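Local atomic coordinates of dual specificity protein phosphatase 8 (Homo sapiens, PDB entry 4JMK), a protein that probably dephosphorylates phosphotyrosine, phosphoserine and phosphothreonine in protein substrates and so negatively regulates mitogen-activated protein kinases. Residues Asp22-Asn27 with Pro42-Glu47; Tyr102-Met107 with Glu137-Leu142. The protein carries 1 engineered substitution. All blocks are in the same frame, centred on the assembly; numbering follows the deposited sequence.

Contact 1 of 2, residues Asp22-Asn27 with Pro42-Glu47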
loop_
_atom_site.group_PDB
_atom_site.type_symbol
_atom_site.label_atom_id
_atom_site.label_comp_id
_atom_site.label_asym_id
_atom_site.label_seq_id
_atom_site.Cartn_x
_atom_site.Cartn_y
_atom_site.Cartn_z
ATOM N N ASP A 22 17.279 2.568 12.343
ATOM C CA ASP A 22 18.318 3.189 11.534
ATOM C C ASP A 22 17.927 3.288 10.072
ATOM O O ASP A 22 18.160 4.309 9.439
ATOM C CB ASP A 22 19.635 2.432 11.680
ATOM C CG ASP A 22 20.198 2.527 13.081
ATOM O OD1 ASP A 22 19.774 3.444 13.826
ATOM O OD2 ASP A 22 21.051 1.682 13.427
ATOM N N LEU A 23 17.331 2.229 9.531
ATOM C CA LEU A 23 16.903 2.248 8.138
ATOM C C LEU A 23 15.826 3.306 7.927
ATOM O O LEU A 23 15.856 4.066 6.947
ATOM C CB LEU A 23 16.356 0.881 7.750
ATOM C CG LEU A 23 15.902 0.719 6.304
ATOM C CD1 LEU A 23 17.097 0.820 5.356
ATOM C CD2 LEU A 23 15.158 -0.607 6.132
ATOM N N MET A 24 14.863 3.343 8.845
ATOM C CA MET A 24 13.783 4.319 8.764
ATOM C C MET A 24 14.301 5.751 8.906
ATOM O O MET A 24 13.900 6.632 8.146
ATOM C CB MET A 24 12.709 4.017 9.816
ATOM C CG MET A 24 11.995 2.698 9.582
ATOM S SD MET A 24 10.774 2.813 8.246
ATOM C CE MET A 24 9.558 3.842 9.103
ATOM N N THR A 25 15.196 5.991 9.862
ATOM C CA THR A 25 15.721 7.350 10.044
ATOM C C THR A 25 16.646 7.741 8.895
ATOM O O THR A 25 16.647 8.892 8.456
ATOM C CB THR A 25 16.469 7.516 11.383
ATOM O OG1 THR A 25 17.562 6.594 11.436
ATOM C CG2 THR A 25 15.543 7.239 12.551
ATOM N N GLN A 26 17.439 6.778 8.424
ATOM C CA GLN A 26 18.342 6.958 7.285
ATOM C C GLN A 26 17.592 7.437 6.047
ATOM O O GLN A 26 18.111 8.236 5.254
ATOM C CB GLN A 26 19.032 5.617 6.982
ATOM C CG GLN A 26 19.987 5.566 5.806
ATOM C CD GLN A 26 20.538 4.159 5.587
ATOM O OE1 GLN A 26 20.428 3.297 6.463
ATOM N NE2 GLN A 26 21.123 3.921 4.420
ATOM N N ASN A 27 16.368 6.948 5.876
ATOM C CA ASN A 27 15.574 7.280 4.687
ATOM C C ASN A 27 14.521 8.339 4.958
ATOM O O ASN A 27 13.691 8.633 4.087
ATOM C CB ASN A 27 14.899 6.026 4.133
ATOM C CG ASN A 27 15.877 5.113 3.443
ATOM O OD1 ASN A 27 16.142 5.267 2.252
ATOM N ND2 ASN A 27 16.439 4.167 4.191
ATOM N N PRO A 42 6.031 0.847 15.227
ATOM C CA PRO A 42 7.353 1.082 15.818
ATOM C C PRO A 42 7.219 2.183 16.854
ATOM O O PRO A 42 6.429 3.115 16.650
ATOM C CB PRO A 42 8.188 1.593 14.634
ATOM C CG PRO A 42 7.385 1.275 13.393
ATOM C CD PRO A 42 5.957 1.324 13.834
ATOM N N ASP A 43 7.965 2.085 17.945
ATOM C CA ASP A 43 7.851 3.054 19.033
ATOM C C ASP A 43 8.212 4.456 18.578
ATOM O O ASP A 43 7.714 5.451 19.128
ATOM C CB ASP A 43 8.761 2.649 20.194
ATOM C CG ASP A 43 8.156 1.557 21.041
ATOM O OD1 ASP A 43 8.493 1.473 22.244
ATOM O OD2 ASP A 43 7.336 0.785 20.498
ATOM N N PHE A 44 9.081 4.527 17.571
ATOM C CA PHE A 44 9.619 5.799 17.097
ATOM C C PHE A 44 8.739 6.522 16.076
ATOM O O PHE A 44 9.120 7.585 15.566
ATOM C CB PHE A 44 11.046 5.611 16.552
ATOM C CG PHE A 44 11.165 4.542 15.490
ATOM C CD1 PHE A 44 10.888 4.831 14.154
ATOM C CD2 PHE A 44 11.572 3.261 15.824
ATOM C CE1 PHE A 44 11.009 3.855 13.168
ATOM C CE2 PHE A 44 11.696 2.279 14.850
ATOM C CZ PHE A 44 11.418 2.576 13.523
ATOM N N ILE A 45 7.565 5.956 15.793
ATOM C CA ILE A 45 6.609 6.556 14.858
ATOM C C ILE A 45 5.453 7.226 15.615
ATOM O O ILE A 45 4.904 6.639 16.551
ATOM C CB ILE A 45 6.020 5.487 13.887
ATOM C CG1 ILE A 45 7.110 4.917 12.966
ATOM C CG2 ILE A 45 4.888 6.074 13.066
ATOM C CD1 ILE A 45 7.817 5.983 12.069
ATOM N N CYS A 46 5.081 8.442 15.198
ATOM C CA CYS A 46 3.975 9.202 15.815
ATOM C C CYS A 46 2.607 8.656 15.469
ATOM O O CYS A 46 2.346 8.301 14.316
ATOM C CB CYS A 46 4.016 10.661 15.347
ATOM S SG CYS A 46 5.510 11.503 15.834
ATOM N N GLU A 47 1.711 8.629 16.450
ATOM C CA GLU A 47 0.365 8.106 16.226
ATOM C C GLU A 47 -0.348 8.802 15.068
ATOM O O GLU A 47 -1.049 8.159 14.277
ATOM C CB GLU A 47 -0.475 8.206 17.501
ATOM C CG GLU A 47 -1.803 7.463 17.408
ATOM C CD GLU A 47 -1.623 5.957 17.223
ATOM O OE1 GLU A 47 -2.413 5.348 16.466
ATOM O OE2 GLU A 47 -0.699 5.381 17.844
#

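Contact 2 of 2, residues Tyr102-Met107 with Glu137-Leu142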
loop_
_atom_site.group_PDB
_atom_site.type_symbol
_atom_site.label_atom_id
_atom_site.label_comp_id
_atom_site.label_asym_id
_atom_site.label_seq_id
_atom_site.Cartn_x
_atom_site.Cartn_y
_atom_site.Cartn_z
ATOM N N TYR A 102 -2.883 1.877 -5.123
ATOM C CA TYR A 102 -2.549 3.295 -5.110
ATOM C C TYR A 102 -2.114 3.772 -6.495
ATOM O O TYR A 102 -2.496 4.859 -6.946
ATOM C CB TYR A 102 -1.445 3.593 -4.086
ATOM C CG TYR A 102 -1.079 5.057 -4.082
ATOM C CD1 TYR A 102 -1.835 5.979 -3.365
ATOM C CD2 TYR A 102 0.001 5.526 -4.819
ATOM C CE1 TYR A 102 -1.512 7.338 -3.383
ATOM C CE2 TYR A 102 0.330 6.877 -4.838
ATOM C CZ TYR A 102 -0.431 7.768 -4.117
ATOM O OH TYR A 102 -0.110 9.104 -4.136
ATOM N N ILE A 103 -1.304 2.964 -7.165
ATOM C CA ILE A 103 -0.829 3.322 -8.495
ATOM C C ILE A 103 -1.970 3.298 -9.488
ATOM O O ILE A 103 -2.077 4.180 -10.348
ATOM C CB ILE A 103 0.316 2.399 -8.928
ATOM C CG1 ILE A 103 1.538 2.701 -8.062
ATOM C CG2 ILE A 103 0.681 2.600 -10.382
ATOM C CD1 ILE A 103 2.565 1.651 -8.145
ATOM N N MET A 104 -2.844 2.304 -9.355
ATOM C CA MET A 104 -4.026 2.228 -10.219
ATOM C C MET A 104 -4.866 3.503 -10.173
ATOM O O MET A 104 -5.193 4.092 -11.198
ATOM C CB MET A 104 -4.916 1.076 -9.771
ATOM C CG MET A 104 -4.445 -0.283 -10.184
ATOM S SD MET A 104 -5.456 -1.572 -9.422
ATOM C CE MET A 104 -6.975 -1.265 -10.296
ATOM N N LYS A 105 -5.231 3.913 -8.969
ATOM C CA LYS A 105 -6.088 5.068 -8.796
ATOM C C LYS A 105 -5.374 6.358 -9.178
ATOM O O LYS A 105 -5.966 7.220 -9.819
ATOM C CB LYS A 105 -6.572 5.145 -7.353
ATOM C CG LYS A 105 -7.636 6.217 -7.116
ATOM C CD LYS A 105 -8.172 6.138 -5.691
ATOM C CE LYS A 105 -9.138 7.253 -5.394
ATOM N NZ LYS A 105 -10.131 7.367 -6.468
ATOM N N THR A 106 -4.108 6.495 -8.784
ATOM C CA THR A 106 -3.391 7.751 -9.001
ATOM C C THR A 106 -3.121 7.996 -10.477
ATOM O O THR A 106 -3.284 9.113 -10.970
ATOM C CB THR A 106 -2.055 7.752 -8.248
ATOM O OG1 THR A 106 -2.311 7.668 -6.840
ATOM C CG2 THR A 106 -1.268 9.018 -8.547
ATOM N N MET A 107 -2.716 6.948 -11.183
ATOM C CA MET A 107 -2.298 7.103 -12.574
ATOM C C MET A 107 -3.382 6.725 -13.583
ATOM O O MET A 107 -3.243 6.994 -14.780
ATOM C CB MET A 107 -1.029 6.287 -12.830
ATOM C CG MET A 107 0.172 6.767 -12.027
ATOM S SD MET A 107 0.557 8.485 -12.454
ATOM C CE MET A 107 1.105 8.235 -14.132
ATOM N N GLU A 137 -11.892 -5.953 -8.820
ATOM C CA GLU A 137 -13.195 -5.387 -8.439
ATOM C C GLU A 137 -13.056 -3.911 -8.114
ATOM O O GLU A 137 -13.960 -3.127 -8.387
ATOM C CB GLU A 137 -13.800 -6.110 -7.230
ATOM C CG GLU A 137 -14.870 -7.140 -7.563
ATOM C CD GLU A 137 -15.935 -6.606 -8.492
ATOM O OE1 GLU A 137 -15.873 -6.926 -9.689
ATOM O OE2 GLU A 137 -16.838 -5.871 -8.039
ATOM N N TYR A 138 -11.925 -3.542 -7.524
ATOM C CA TYR A 138 -11.666 -2.139 -7.208
ATOM C C TYR A 138 -11.584 -1.336 -8.500
ATOM O O TYR A 138 -12.181 -0.258 -8.616
ATOM C CB TYR A 138 -10.378 -2.015 -6.385
ATOM C CG TYR A 138 -10.057 -0.603 -5.925
ATOM C CD1 TYR A 138 -10.945 0.103 -5.121
ATOM C CD2 TYR A 138 -8.856 0.014 -6.283
ATOM C CE1 TYR A 138 -10.653 1.400 -4.694
ATOM C CE2 TYR A 138 -8.555 1.311 -5.862
ATOM C CZ TYR A 138 -9.463 1.989 -5.069
ATOM O OH TYR A 138 -9.181 3.267 -4.632
ATOM N N GLU A 139 -10.877 -1.874 -9.493
ATOM C CA GLU A 139 -10.756 -1.186 -10.774
ATOM C C GLU A 139 -12.124 -1.014 -11.414
ATOM O O GLU A 139 -12.431 0.033 -12.004
ATOM C CB GLU A 139 -9.862 -1.977 -11.726
ATOM C CG GLU A 139 -9.669 -1.323 -13.083
ATOM C CD GLU A 139 -9.449 0.182 -13.007
ATOM O OE1 GLU A 139 -8.700 0.664 -12.124
ATOM O OE2 GLU A 139 -10.038 0.890 -13.849
ATOM N N ARG A 140 -12.945 -2.050 -11.302
ATOM C CA ARG A 140 -14.247 -2.017 -11.943
ATOM C C ARG A 140 -15.061 -0.882 -11.345
ATOM O O ARG A 140 -15.750 -0.156 -12.063
ATOM C CB ARG A 140 -14.964 -3.357 -11.773
ATOM C CG ARG A 140 -16.128 -3.516 -12.730
ATOM C CD ARG A 140 -16.684 -4.913 -12.667
ATOM N NE ARG A 140 -17.366 -5.154 -11.405
ATOM C CZ ARG A 140 -18.629 -4.812 -11.166
ATOM N NH1 ARG A 140 -19.350 -4.197 -12.101
ATOM N NH2 ARG A 140 -19.172 -5.089 -9.991
ATOM N N SER A 141 -14.944 -0.709 -10.031
ATOM C CA SER A 141 -15.693 0.318 -9.314
ATOM C C SER A 141 -15.202 1.741 -9.608
ATOM O O SER A 141 -15.997 2.683 -9.658
ATOM C CB SER A 141 -15.686 0.028 -7.806
ATOM O OG SER A 141 -14.578 0.625 -7.150
ATOM N N LEU A 142 -13.895 1.898 -9.800
ATOM C CA LEU A 142 -13.338 3.192 -10.184
ATOM C C LEU A 142 -13.869 3.586 -11.558
ATOM O O LEU A 142 -14.191 4.755 -11.809
ATOM C CB LEU A 142 -11.804 3.143 -10.196
ATOM C CG LEU A 142 -11.038 3.004 -8.869
ATOM C CD1 LEU A 142 -9.569 2.792 -9.154
ATOM C CD2 LEU A 142 -11.236 4.219 -7.961
#

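Contact 1 of 2, residues Asp22-Asn27 with Pro42-Glu47
In the alpha/beta fold of the dual-specificity phosphatase catalytic domain, Met24 on the short helix 21-26 meets Phe44 and Ile45 in the loop that leads from strand 29-34 to strand 50-52. The backbones stay apart, with CA of Met24 9.4 Å from CA of Phe44. Pro42 to Ile45 is a type I beta turn, closed by the bond from Ile45 N to Pro42 O at 3.2 Å. The bond from CA to CB of Phe44 already heads for the helix, and chi1 of 54°, with CG between the backbone N and carbonyl carbon, sets one face of the Phe44 ring over Pro42 CB, 3.5 Å from the ring plane. The side chains of Met24 and Phe44 cross at about a right angle: Met24 CB meets the ring obliquely, 3.8 Å from Phe44 CE1, and Met24 CG is 4.0 Å from Phe44 CZ. Bends at chi2 (-77°) and chi3 then turn the chain from the ring toward Ile45, CE of Met24 ending 4.1 Å from CD1 of Ile45. Val32 of strand 29-34 touches both Met24 and Ile45, while Val18 and Ile29 also pack on Met24, so this buried side chain lies between helix, loop and sheet. Replacing Phe44 by an alanine would probably leave the CB and CG of Met24 without their aromatic neighbour and uncover the ring-facing side of Pro42. Just after the helix, Asn27 leaves helical geometry; its ND2 reaches Leu23 O at 2.8 Å in a nearly straight bond (174°), on the carbonyl face opposite Asn27 N.

Contact 2 of 2, residues Tyr102-Met107 with Glu137-Leu142
Lys105 reaches from helix 94-107 across to Tyr138 and Leu142 of helix 129-148. CB points toward the opposite helix, and CG, set anti to the backbone N (chi1 -172°), continues an extended chain. CG of Lys105 passes 4.2 Å from Tyr138 OH. The next carbon is nearer, with Lys105 CD 3.2 Å from Tyr138 OH, approaching the ring obliquely and with the two side chains at about a right angle. Lys105 CE recedes to 4.1 Å from Tyr138 OH, after which a bend at chi4 (48°) brings Lys105 NZ to 3.7 Å from the Leu142 methyl CD2. The tyrosine hydroxyl has its polar partner elsewhere, in a hydrogen bond with Asp68 of helix 67-79, so the methylenes of Lys105 merely pass beside it. This is near-parallel helix packing in the helical layer of the phosphatase domain: the local axes run in the same direction, 16° apart, with a closest approach of 10.9 Å. Ile71 of helix 67-79 touches both Lys105 and Tyr138 and ties a third helix to the pair. Leu142 also folds back within its own helix, its CG 4.2 Å above one face of the Tyr138 ring. From the neighbouring position, Met104 lays its methyl against Glu139, with CE of Met104 3.2 Å from Glu139 OE1 and 3.3 Å from Glu139 CB. That last spacing is short for two carbons, leaving the methyl's exact placement, and with it the approach to OE1, doubtful. Ser111 and Ala114 of helix 111-121 touch Met104 as well.

How the contacts relate
Contacts 1 and 2 lie on opposite sides of the chain's centre, 29 Å apart between their own centres and about 16 Å at their nearest atoms, so they do not touch. They also follow in series, 22-27 with 42-47 closing before 102-107 opens. The first joins a short helix and a loop beside strand 29-34, whereas the second joins two long helices. Both are away from Ser88, an engineered serine at the position of the predicted phosphocysteine nucleophile. Helix 94-107 begins where the phosphate-binding P-loop that follows strand 83-87 ends, but contact 2 uses its opposite, C-terminal end.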